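Germination protein (Bacillus megaterium, PDB 6O59) is the A subunit of the spore germinant receptor GerK3, here its N-terminal domain, and probably takes part in sensing germinants. Local coordinates at residues L16-T21 with W98-L102; L40-Y46 with D109-D115; I47-N53 with L105-S110; D168-M174 with V184-H190. One frame throughout, in Å; residues are numbered along the deposited sequence. Where two conformers were deposited one is given.

Interaction 1: L16-T21 with W98-L102; sequences LIKEKT and WNDLL
Both Trp98 and Lys20 set CG anti to the carbonyl carbon, with chi1 -72° in Trp98 and nearly the same value in Lys20, and this turns them toward each other. From there Lys20 runs extended and bends only at its last torsion. Its chain crosses the indole of Trp98 at about a right angle. Lys20 CE lies over one face of the Trp98 five-membered ring, 4.2 Å from the ring centroid, in a CH-pi contact. The final bend keeps the charged end over the ring as well. Lys20 NZ is 4.8 Å from the same Trp98 centroid and 24° off the normal, a cation-pi contact. Lys20 CD also touches Leu102 CD1 at 4.1 Å, so the methylene chain bridges one turn of helix 98-106.

Other residues meet the indole elsewhere. Ile17 CG1 comes to the ring edge at Trp98 CZ3, 3.8 Å away and near the plane. Leu16 CD1 approaches Trp98 CZ2 obliquely at 3.6 Å. Further along, Thr21 CG2 packs on Leu102 CD2 at 4.0 Å. Thr21 OG1 turns back to bond Ile17 O at 2.7 Å, from above the carbonyl plane. That oxygen also accepts the backbone N-H of Thr21 at the helix end.

The two helical segments cross at -76°. Ile17 also touches Ile113 and Leu101 touches Leu111, both on strand 110-114. The arrangement is that of two helices packed crosswise on one face of an antiparallel sheet in an alpha/beta fold.

Interaction 2: L40-Y46 with D109-D115; sequences LAAAIVY and DSLLIVD
Val45 meets Leu111 and Ile113 on one face of the sheet. In Val45, CG1 is anti to the backbone N (chi1 -175°), and this places CG2 beside that nitrogen, 4.1 Å from Ile113 CD1. Val45 and Leu111 face each other at their CB atoms, 4.2 Å apart. Leu111 CG and Ile113 CG1 both lie beside the backbone N, anti to the carbonyl carbon, with the chain extended beyond.

The other face holds Ala42, Ile44, Leu112 and Val114. At the Asp115 end of the pair, Leu40 crosses Val114 at about a right angle. Leu40 swings CG away from its backbone N (chi1 -156°), which brings Leu40 CD2 to 3.6 Å from Val114 CG1. The other Leu40 methyl, CD1, lies 3.7 Å from Asp115 CB.

The backbones fix this register. Ala43 and Ile113 form a hydrogen-bonded pair, as do Val45 and Leu111. Ala43 N donates to Ile113 O at 2.8 Å, and Ile113 N returns a nearly straight bond to Ala43 O at 2.9 Å. Asp115 N adds a bond to Ala41 O.

Helix 54-62 covers Ile44, while helix 98-106 covers Val45 and Leu111. The pair is thus an inner part of a five-stranded antiparallel sheet with helices packed on both faces.

Interaction 3: I47-N53 with L105-S110; sequences IEGIVDN and LMSGDS
Ile47 points at the end of helix 98-106 and crosses Met106 at about a right angle. Its CD1 methyl touches Met106 CE at 3.6 Å. The CB of Met106 is directed away from the loop, but the chain bends at chi2 and chi3 and brings the thioether end round to Ile47. Nearer its base, Ile47 CG1 lies 4.3 Å from Leu105 CG.

Ile50 comes from the far end of a type II turn that starts at Ile47. Its CG1 branch reaches over the backbone of Gly108, with Ile50 CD1 3.5 Å from Gly108 CA. Gly108 has positive phi and is the C-prime residue of a Schellman motif. In this motif Asp109 N bonds Ser104 O, and Gly108 N bonds Leu105 O at 3.2 Å. The motif ends the helix and turns the chain into strand 110-114.

Val51 CG2, anti to the backbone N, packs against Gly108 O and the Ser110 hydroxyl. The same hydroxyl takes a hydrogen bond from the amide of Asn53. Asn53 ND2 donates to Ser110 OG at 2.6 Å, with the oxygen in the amide plane and an N-H...O angle of 152°.

Helix 153-163 flanks this region. Arg161 touches both Ile47 and Met106, while Ala158 and Arg162 touch Ile50.

Interaction 4: D168-M174 with V184-H190; sequences DLWLESM and VTLMYIH
Trp170 meets Tyr188 with its CB and ring edge, and His190 with one ring face. Its CB sits over one face of the Tyr188 ring, displaced toward the rim, with Trp170 CB 4.1 Å from Tyr188 CZ. Past CG, Trp170 CD2 is 3.6 Å from His190 CB, which stands over the centre of the six-membered ring in a CH-pi contact. On one edge, Trp170 CE3 meets Tyr188 OH in the ring plane at 3.3 Å. On the other edge, Trp170 NE1 makes a weak hydrogen bond to Pro167 O. Beyond these, Trp170 CZ3 lies 3.4 Å from His190 ND1. At the tip, Trp170 CH2 is over the centre of the imidazole.

With chi1 at 167°, the imidazole of His190 runs the same way as the indole and over its face. The two form an offset stack, with the Trp170 six-membered ring and His190 ring centroids 4.0 Å apart and the planes at 9°.

On the other face of the hairpin, the one carrying Leu169, Leu171 and Met187 lie side by side, Leu171 CD1 being 3.6 Å from Met187 CG. Ser173 OG and Thr185 OG1 share a hydrogen bond at 2.9 Å.

The two strands form a beta hairpin. Helix 153-163 packs on Leu171, Thr185 and Met187, and helix 195-206 on Leu186 and Tyr188. Strand 182-189 also pairs with strand 252-256, and strand 169-176 forms one edge of the sheet within this chain.

Interactions 1, 2 and 3 form one connected region. The helices of interaction 1 rest on the strands of interaction 2, where Ile17 CD1 meets Ile113 CD1 at 3.6 Å. Interaction 3 shares Asp109 and Ser110 with interaction 2, and lies inside the chain loop that interaction 2 closes. Helix 98-106 serves both interactions 1 and 3. Interaction 4 belongs to a second five-stranded sheet. Its centre is about 24 Å from that of interaction 2, and their nearest atoms are about 10 Å apart. Interaction 1 does touch interaction 4: the backbone at Lys20 and Thr21 reaches the indole of Trp170, with Thr21 C 3.3 Å from Trp170 NE1.

Interaction 1: L16-T21 with W98-L102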
# COMPACT_ATOMS: atom_id res chain seq x y z
N LEU A 16 9.38 1.54 -11.90
CA LEU A 16 8.58 2.76 -11.95
C LEU A 16 7.41 2.73 -10.97
O LEU A 16 7.11 3.78 -10.40
CB LEU A 16 8.09 3.06 -13.38
CG LEU A 16 9.13 3.73 -14.33
CD1 LEU A 16 8.73 3.60 -15.76
CD2 LEU A 16 9.34 5.20 -14.00
N ILE A 17 6.76 1.56 -10.74
CA ILE A 17 5.68 1.45 -9.75
C ILE A 17 6.27 1.74 -8.36
O ILE A 17 5.80 2.64 -7.66
CB ILE A 17 4.97 0.07 -9.79
CG1 ILE A 17 4.16 -0.11 -11.09
CG2 ILE A 17 4.08 -0.14 -8.54
CD1 ILE A 17 3.85 -1.55 -11.41
N LYS A 18 7.35 1.02 -8.00
CA LYS A 18 8.08 1.18 -6.74
C LYS A 18 8.44 2.67 -6.51
O LYS A 18 8.27 3.19 -5.41
CB LYS A 18 9.34 0.30 -6.74
CG LYS A 18 9.06 -1.20 -6.79
CD LYS A 18 10.32 -2.02 -6.51
CE LYS A 18 10.32 -3.37 -7.21
NZ LYS A 18 10.79 -3.27 -8.62
N GLU A 19 8.89 3.33 -7.58
CA GLU A 19 9.28 4.73 -7.63
C GLU A 19 8.08 5.64 -7.31
O GLU A 19 8.15 6.48 -6.40
CB GLU A 19 9.80 5.01 -9.05
CG GLU A 19 10.83 6.10 -9.21
CD GLU A 19 11.14 6.37 -10.67
OE1 GLU A 19 11.87 5.56 -11.29
OE2 GLU A 19 10.63 7.38 -11.20
N LYS A 20 6.96 5.42 -8.03
CA LYS A 20 5.75 6.23 -7.98
C LYS A 20 4.94 6.04 -6.71
O LYS A 20 4.33 7.01 -6.24
CB LYS A 20 4.90 5.95 -9.22
CG LYS A 20 5.51 6.62 -10.46
CD LYS A 20 4.99 6.09 -11.79
CE LYS A 20 5.62 6.81 -12.96
NZ LYS A 20 5.20 8.23 -13.06
N THR A 21 4.96 4.83 -6.14
CA THR A 21 4.23 4.48 -4.92
C THR A 21 5.13 4.58 -3.65
O THR A 21 4.73 4.15 -2.58
CB THR A 21 3.63 3.08 -5.06
OG1 THR A 21 4.71 2.14 -5.21
CG2 THR A 21 2.61 2.98 -6.21
N TRP A 98 0.19 5.57 -17.13
CA TRP A 98 0.44 5.51 -15.68
C TRP A 98 -0.74 5.95 -14.81
O TRP A 98 -0.98 5.30 -13.79
CB TRP A 98 1.71 6.30 -15.30
CG TRP A 98 2.93 5.58 -15.76
CD1 TRP A 98 3.67 5.86 -16.87
CD2 TRP A 98 3.40 4.31 -15.28
NE1 TRP A 98 4.63 4.89 -17.06
CE2 TRP A 98 4.49 3.93 -16.09
CE3 TRP A 98 3.03 3.48 -14.20
CZ2 TRP A 98 5.21 2.75 -15.87
CZ3 TRP A 98 3.75 2.31 -13.99
CH2 TRP A 98 4.82 1.96 -14.81
N ASN A 99 -1.48 7.01 -15.21
CA ASN A 99 -2.61 7.53 -14.45
C ASN A 99 -3.66 6.44 -14.20
O ASN A 99 -4.02 6.19 -13.04
CB ASN A 99 -3.22 8.74 -15.14
CG ASN A 99 -3.53 9.87 -14.20
OD1 ASN A 99 -4.49 9.82 -13.41
ND2 ASN A 99 -2.72 10.92 -14.27
N ASP A 100 -4.10 5.77 -15.30
CA ASP A 100 -5.09 4.70 -15.29
C ASP A 100 -4.62 3.48 -14.50
O ASP A 100 -5.40 2.90 -13.73
CB ASP A 100 -5.44 4.28 -16.73
CG ASP A 100 -6.28 5.28 -17.49
OD1 ASP A 100 -6.77 6.25 -16.86
OD2 ASP A 100 -6.47 5.08 -18.71
N LEU A 101 -3.34 3.11 -14.69
CA LEU A 101 -2.72 1.99 -13.98
C LEU A 101 -2.74 2.25 -12.48
O LEU A 101 -3.28 1.43 -11.72
CB LEU A 101 -1.27 1.77 -14.47
CG LEU A 101 -0.48 0.61 -13.85
CD1 LEU A 101 0.35 -0.08 -14.89
CD2 LEU A 101 0.43 1.09 -12.74
N LEU A 102 -2.17 3.39 -12.07
CA LEU A 102 -2.04 3.74 -10.67
C LEU A 102 -3.38 3.88 -9.96
O LEU A 102 -3.51 3.36 -8.85
CB LEU A 102 -1.18 5.00 -10.48
CG LEU A 102 0.32 4.80 -10.71
CD1 LEU A 102 1.06 6.13 -10.71
CD2 LEU A 102 0.93 3.82 -9.71

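Interaction 2: L40-Y46 with D109-D115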
# COMPACT_ATOMS: atom_id res chain seq x y z
N LEU A 40 8.46 -16.56 -20.64
CA LEU A 40 7.87 -15.26 -20.49
C LEU A 40 7.62 -14.90 -19.03
O LEU A 40 6.80 -15.53 -18.36
CB LEU A 40 6.57 -15.20 -21.30
CG LEU A 40 6.08 -13.83 -21.74
CD1 LEU A 40 7.08 -13.14 -22.64
CD2 LEU A 40 4.78 -13.96 -22.46
N ALA A 41 8.33 -13.88 -18.54
CA ALA A 41 8.18 -13.38 -17.18
C ALA A 41 6.94 -12.53 -17.08
O ALA A 41 6.64 -11.76 -17.99
CB ALA A 41 9.40 -12.58 -16.77
N ALA A 42 6.20 -12.67 -15.97
CA ALA A 42 4.99 -11.90 -15.67
C ALA A 42 4.96 -11.57 -14.18
O ALA A 42 5.72 -12.15 -13.40
CB ALA A 42 3.75 -12.68 -16.08
N ALA A 43 4.11 -10.61 -13.79
CA ALA A 43 3.97 -10.21 -12.39
C ALA A 43 2.55 -9.82 -12.03
O ALA A 43 1.83 -9.25 -12.87
CB ALA A 43 4.91 -9.05 -12.06
N ILE A 44 2.14 -10.14 -10.77
CA ILE A 44 0.88 -9.70 -10.15
C ILE A 44 1.24 -8.57 -9.19
O ILE A 44 2.11 -8.75 -8.32
CB ILE A 44 0.04 -10.79 -9.43
CG1 ILE A 44 0.22 -12.18 -10.05
CG2 ILE A 44 -1.45 -10.35 -9.38
CD1 ILE A 44 -0.44 -13.35 -9.28
N VAL A 45 0.61 -7.41 -9.36
CA VAL A 45 0.85 -6.26 -8.49
C VAL A 45 -0.48 -5.88 -7.85
O VAL A 45 -1.44 -5.60 -8.57
CB VAL A 45 1.51 -5.04 -9.21
CG1 VAL A 45 1.84 -3.93 -8.20
CG2 VAL A 45 2.78 -5.44 -9.96
N TYR A 46 -0.53 -5.86 -6.51
CA TYR A 46 -1.73 -5.50 -5.77
C TYR A 46 -1.40 -4.91 -4.39
O TYR A 46 -0.34 -5.20 -3.83
CB TYR A 46 -2.66 -6.73 -5.62
CG TYR A 46 -2.09 -7.86 -4.79
CD1 TYR A 46 -1.25 -8.82 -5.36
CD2 TYR A 46 -2.42 -8.00 -3.45
CE1 TYR A 46 -0.72 -9.86 -4.59
CE2 TYR A 46 -1.89 -9.03 -2.67
CZ TYR A 46 -1.04 -9.96 -3.25
OH TYR A 46 -0.54 -10.99 -2.48
N ASP A 109 -7.58 -2.97 -7.26
CA ASP A 109 -7.55 -3.92 -8.38
C ASP A 109 -6.25 -4.70 -8.36
O ASP A 109 -5.31 -4.31 -7.66
CB ASP A 109 -7.71 -3.21 -9.74
CG ASP A 109 -9.10 -2.74 -10.13
OD1 ASP A 109 -10.05 -2.97 -9.34
OD2 ASP A 109 -9.24 -2.15 -11.21
N SER A 110 -6.18 -5.79 -9.11
CA SER A 110 -4.93 -6.53 -9.26
C SER A 110 -4.42 -6.29 -10.66
O SER A 110 -5.19 -6.34 -11.63
CB SER A 110 -5.11 -8.01 -8.98
OG SER A 110 -5.64 -8.17 -7.68
N LEU A 111 -3.14 -5.93 -10.76
CA LEU A 111 -2.53 -5.68 -12.05
C LEU A 111 -1.82 -6.92 -12.52
O LEU A 111 -1.20 -7.63 -11.71
CB LEU A 111 -1.54 -4.49 -12.01
CG LEU A 111 -1.98 -3.17 -11.38
CD1 LEU A 111 -0.85 -2.19 -11.37
CD2 LEU A 111 -3.17 -2.57 -12.08
N LEU A 112 -1.91 -7.19 -13.82
CA LEU A 112 -1.17 -8.28 -14.44
C LEU A 112 -0.25 -7.65 -15.50
O LEU A 112 -0.73 -7.04 -16.46
CB LEU A 112 -2.08 -9.38 -15.00
CG LEU A 112 -1.36 -10.44 -15.86
CD1 LEU A 112 -0.44 -11.30 -15.03
CD2 LEU A 112 -2.34 -11.27 -16.63
N ILE A 113 1.06 -7.73 -15.27
CA ILE A 113 2.08 -7.16 -16.15
C ILE A 113 2.90 -8.30 -16.78
O ILE A 113 3.35 -9.20 -16.06
CB ILE A 113 2.95 -6.13 -15.37
CG1 ILE A 113 2.05 -5.19 -14.49
CG2 ILE A 113 3.88 -5.34 -16.32
CD1 ILE A 113 2.73 -4.02 -13.80
N VAL A 114 3.06 -8.27 -18.12
CA VAL A 114 3.78 -9.30 -18.87
C VAL A 114 5.03 -8.66 -19.55
O VAL A 114 4.97 -7.54 -20.06
CB VAL A 114 2.84 -10.03 -19.87
CG1 VAL A 114 3.57 -11.14 -20.63
CG2 VAL A 114 1.61 -10.61 -19.14
N ASP A 115 6.16 -9.42 -19.53
CA ASP A 115 7.54 -9.14 -19.95
C ASP A 115 7.71 -8.06 -20.99
O ASP A 115 8.63 -7.25 -20.81
CB ASP A 115 8.26 -10.39 -20.45
CG ASP A 115 9.79 -10.38 -20.28
OD1 ASP A 115 10.35 -9.30 -19.94
OD2 ASP A 115 10.42 -11.46 -20.47

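Interaction 3: I47-N53 with L105-S110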
# COMPACT_ATOMS: atom_id res chain seq x y z
N ILE A 47 -2.34 -4.11 -3.82
CA ILE A 47 -2.22 -3.55 -2.46
C ILE A 47 -2.87 -4.55 -1.49
O ILE A 47 -4.05 -4.87 -1.60
CB ILE A 47 -2.82 -2.10 -2.28
CG1 ILE A 47 -2.16 -1.07 -3.21
CG2 ILE A 47 -2.72 -1.63 -0.84
CD1 ILE A 47 -2.91 0.15 -3.25
N GLU A 48 -2.06 -5.00 -0.52
CA GLU A 48 -2.41 -5.91 0.55
C GLU A 48 -3.65 -5.45 1.34
O GLU A 48 -3.76 -4.28 1.73
CB GLU A 48 -1.20 -5.98 1.52
CG GLU A 48 -0.62 -7.36 1.78
CD GLU A 48 0.73 -7.33 2.48
OE1 GLU A 48 0.98 -6.40 3.28
OE2 GLU A 48 1.55 -8.25 2.23
N GLY A 49 -4.57 -6.40 1.55
CA GLY A 49 -5.75 -6.23 2.38
C GLY A 49 -6.94 -5.46 1.84
O GLY A 49 -7.94 -5.35 2.55
N ILE A 50 -6.85 -4.92 0.62
CA ILE A 50 -7.98 -4.17 0.04
C ILE A 50 -8.46 -4.91 -1.23
O ILE A 50 -9.08 -4.31 -2.11
CB ILE A 50 -7.66 -2.66 -0.22
CG1 ILE A 50 -6.49 -2.47 -1.20
CG2 ILE A 50 -7.44 -1.92 1.09
CD1 ILE A 50 -6.57 -1.25 -1.96
N VAL A 51 -8.19 -6.22 -1.28
CA VAL A 51 -8.54 -7.06 -2.43
C VAL A 51 -8.66 -8.56 -2.03
O VAL A 51 -7.93 -9.03 -1.14
CB VAL A 51 -7.47 -6.83 -3.56
CG1 VAL A 51 -6.07 -7.33 -3.19
CG2 VAL A 51 -7.94 -7.39 -4.91
N ASP A 52 -9.59 -9.26 -2.71
CA ASP A 52 -9.84 -10.70 -2.59
C ASP A 52 -9.22 -11.32 -3.84
O ASP A 52 -9.85 -11.39 -4.89
CB ASP A 52 -11.36 -10.97 -2.47
CG ASP A 52 -12.04 -10.39 -1.24
OD1 ASP A 52 -11.56 -9.35 -0.72
OD2 ASP A 52 -13.07 -10.95 -0.81
N ASN A 53 -7.93 -11.68 -3.75
CA ASN A 53 -7.12 -12.17 -4.85
C ASN A 53 -6.88 -13.66 -4.99
O ASN A 53 -6.40 -14.06 -6.05
CB ASN A 53 -5.74 -11.58 -4.61
CG ASN A 53 -5.51 -10.47 -5.52
OD1 ASN A 53 -4.40 -9.97 -5.66
ND2 ASN A 53 -6.57 -10.09 -6.18
N LEU A 105 -4.82 0.36 -9.32
CA LEU A 105 -4.05 -0.26 -8.26
C LEU A 105 -4.52 0.26 -6.89
O LEU A 105 -4.81 -0.54 -6.00
CB LEU A 105 -2.55 0.04 -8.48
CG LEU A 105 -1.56 -0.47 -7.42
CD1 LEU A 105 -1.34 -1.95 -7.54
CD2 LEU A 105 -0.24 0.22 -7.58
N MET A 106 -4.66 1.60 -6.74
CA MET A 106 -5.06 2.27 -5.49
C MET A 106 -6.51 1.96 -5.12
O MET A 106 -6.88 2.04 -3.95
CB MET A 106 -4.85 3.79 -5.55
CG MET A 106 -3.39 4.27 -5.83
SD MET A 106 -2.00 3.20 -5.33
CE MET A 106 -1.92 3.54 -3.66
N SER A 107 -7.33 1.57 -6.11
CA SER A 107 -8.74 1.26 -5.90
C SER A 107 -8.97 -0.25 -5.59
O SER A 107 -10.10 -0.74 -5.67
CB SER A 107 -9.55 1.70 -7.11
OG SER A 107 -9.26 0.84 -8.20
N GLY A 108 -7.91 -0.96 -5.24
CA GLY A 108 -8.01 -2.37 -4.91
C GLY A 108 -8.05 -3.36 -6.05
O GLY A 108 -8.52 -4.48 -5.86
N ASP A 109 -7.58 -2.97 -7.26
CA ASP A 109 -7.55 -3.92 -8.38
C ASP A 109 -6.25 -4.70 -8.36
O ASP A 109 -5.31 -4.31 -7.66
CB ASP A 109 -7.71 -3.21 -9.74
CG ASP A 109 -9.10 -2.74 -10.13
OD1 ASP A 109 -10.05 -2.97 -9.34
OD2 ASP A 109 -9.24 -2.15 -11.21
N SER A 110 -6.18 -5.79 -9.11
CA SER A 110 -4.93 -6.53 -9.26
C SER A 110 -4.42 -6.29 -10.66
O SER A 110 -5.19 -6.34 -11.63
CB SER A 110 -5.11 -8.01 -8.98
OG SER A 110 -5.64 -8.17 -7.68

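Interaction 4: D168-M174 with V184-H190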
# COMPACT_ATOMS: atom_id res chain seq x y z
N ASP A 168 0.44 8.67 -3.89
CA ASP A 168 1.31 9.59 -3.15
C ASP A 168 1.29 9.29 -1.65
O ASP A 168 2.15 9.80 -0.91
CB ASP A 168 0.94 11.06 -3.44
CG ASP A 168 1.41 11.57 -4.79
OD1 ASP A 168 2.25 10.89 -5.42
OD2 ASP A 168 0.96 12.67 -5.20
N LEU A 169 0.36 8.41 -1.20
CA LEU A 169 0.33 7.96 0.19
C LEU A 169 1.44 6.93 0.35
O LEU A 169 1.37 5.82 -0.21
CB LEU A 169 -1.04 7.40 0.61
CG LEU A 169 -1.15 6.86 2.05
CD1 LEU A 169 -0.68 7.88 3.09
CD2 LEU A 169 -2.57 6.44 2.35
N TRP A 170 2.52 7.35 1.01
CA TRP A 170 3.70 6.52 1.19
C TRP A 170 3.76 5.95 2.61
O TRP A 170 3.55 6.67 3.59
CB TRP A 170 4.95 7.32 0.83
CG TRP A 170 5.08 7.62 -0.64
CD1 TRP A 170 4.19 7.32 -1.63
CD2 TRP A 170 6.16 8.31 -1.28
NE1 TRP A 170 4.64 7.78 -2.84
CE2 TRP A 170 5.86 8.39 -2.66
CE3 TRP A 170 7.38 8.85 -0.83
CZ2 TRP A 170 6.73 8.97 -3.59
CZ3 TRP A 170 8.24 9.44 -1.75
CH2 TRP A 170 7.91 9.50 -3.11
N LEU A 171 3.94 4.60 2.71
CA LEU A 171 4.00 3.78 3.93
C LEU A 171 5.42 3.24 4.16
O LEU A 171 5.98 2.63 3.25
CB LEU A 171 3.00 2.60 3.85
CG LEU A 171 1.51 2.85 4.18
CD1 LEU A 171 0.84 3.81 3.22
CD2 LEU A 171 0.74 1.56 4.10
N GLU A 172 6.01 3.50 5.35
CA GLU A 172 7.37 3.19 5.75
C GLU A 172 7.32 2.33 7.00
O GLU A 172 6.84 2.79 8.05
CB GLU A 172 8.14 4.51 6.01
CG GLU A 172 9.64 4.37 5.99
CD GLU A 172 10.39 5.61 6.46
OE1 GLU A 172 9.98 6.74 6.10
OE2 GLU A 172 11.38 5.45 7.20
N SER A 173 7.73 1.07 6.87
CA SER A 173 7.77 0.12 7.98
C SER A 173 9.11 0.19 8.69
O SER A 173 10.15 0.35 8.04
CB SER A 173 7.50 -1.29 7.49
OG SER A 173 6.12 -1.37 7.14
N MET A 174 9.09 0.12 10.02
CA MET A 174 10.31 0.18 10.82
C MET A 174 10.12 -0.57 12.15
O MET A 174 9.00 -0.96 12.50
CB MET A 174 10.83 1.63 11.03
CG MET A 174 9.88 2.55 11.76
SD MET A 174 10.15 4.30 11.36
CE MET A 174 11.74 4.63 12.25
N VAL A 184 6.32 -1.04 13.55
CA VAL A 184 5.63 0.22 13.36
C VAL A 184 5.56 0.55 11.87
O VAL A 184 6.53 0.31 11.15
CB VAL A 184 6.40 1.32 14.17
CG1 VAL A 184 6.31 2.70 13.54
CG2 VAL A 184 5.94 1.35 15.61
N THR A 185 4.42 1.11 11.40
CA THR A 185 4.29 1.61 10.04
C THR A 185 3.91 3.11 10.11
O THR A 185 2.95 3.50 10.77
CB THR A 185 3.35 0.76 9.17
OG1 THR A 185 3.98 -0.51 8.95
CG2 THR A 185 3.08 1.40 7.80
N LEU A 186 4.72 3.93 9.45
CA LEU A 186 4.62 5.38 9.31
C LEU A 186 3.92 5.72 7.97
O LEU A 186 4.21 5.10 6.95
CB LEU A 186 6.06 5.92 9.34
CG LEU A 186 6.28 7.42 9.45
CD1 LEU A 186 7.51 7.71 10.24
CD2 LEU A 186 6.44 8.06 8.07
N MET A 187 3.04 6.72 7.96
CA MET A 187 2.28 7.20 6.79
C MET A 187 2.37 8.71 6.61
O MET A 187 2.26 9.45 7.60
CB MET A 187 0.80 6.86 6.96
CG MET A 187 0.35 5.64 6.29
SD MET A 187 -1.40 5.55 6.69
CE MET A 187 -1.67 3.81 6.53
N TYR A 188 2.44 9.17 5.35
CA TYR A 188 2.42 10.58 4.97
C TYR A 188 2.09 10.68 3.49
O TYR A 188 2.39 9.74 2.74
CB TYR A 188 3.76 11.29 5.31
CG TYR A 188 4.95 10.80 4.52
CD1 TYR A 188 5.66 9.67 4.92
CD2 TYR A 188 5.38 11.47 3.38
CE1 TYR A 188 6.76 9.21 4.19
CE2 TYR A 188 6.47 11.02 2.64
CZ TYR A 188 7.16 9.89 3.05
OH TYR A 188 8.24 9.46 2.31
N ILE A 189 1.49 11.81 3.05
CA ILE A 189 1.20 11.99 1.64
C ILE A 189 2.34 12.83 1.07
O ILE A 189 2.46 14.03 1.37
CB ILE A 189 -0.21 12.57 1.29
CG1 ILE A 189 -1.35 11.70 1.86
CG2 ILE A 189 -0.37 12.73 -0.24
CD1 ILE A 189 -2.76 12.31 1.79
N HIS A 190 3.17 12.17 0.26
CA HIS A 190 4.29 12.78 -0.45
C HIS A 190 3.80 13.97 -1.30
O HIS A 190 2.86 13.82 -2.09
CB HIS A 190 4.96 11.72 -1.33
CG HIS A 190 5.91 12.29 -2.33
ND1 HIS A 190 7.18 12.67 -1.97
CD2 HIS A 190 5.71 12.57 -3.64
CE1 HIS A 190 7.73 13.16 -3.07
NE2 HIS A 190 6.88 13.12 -4.10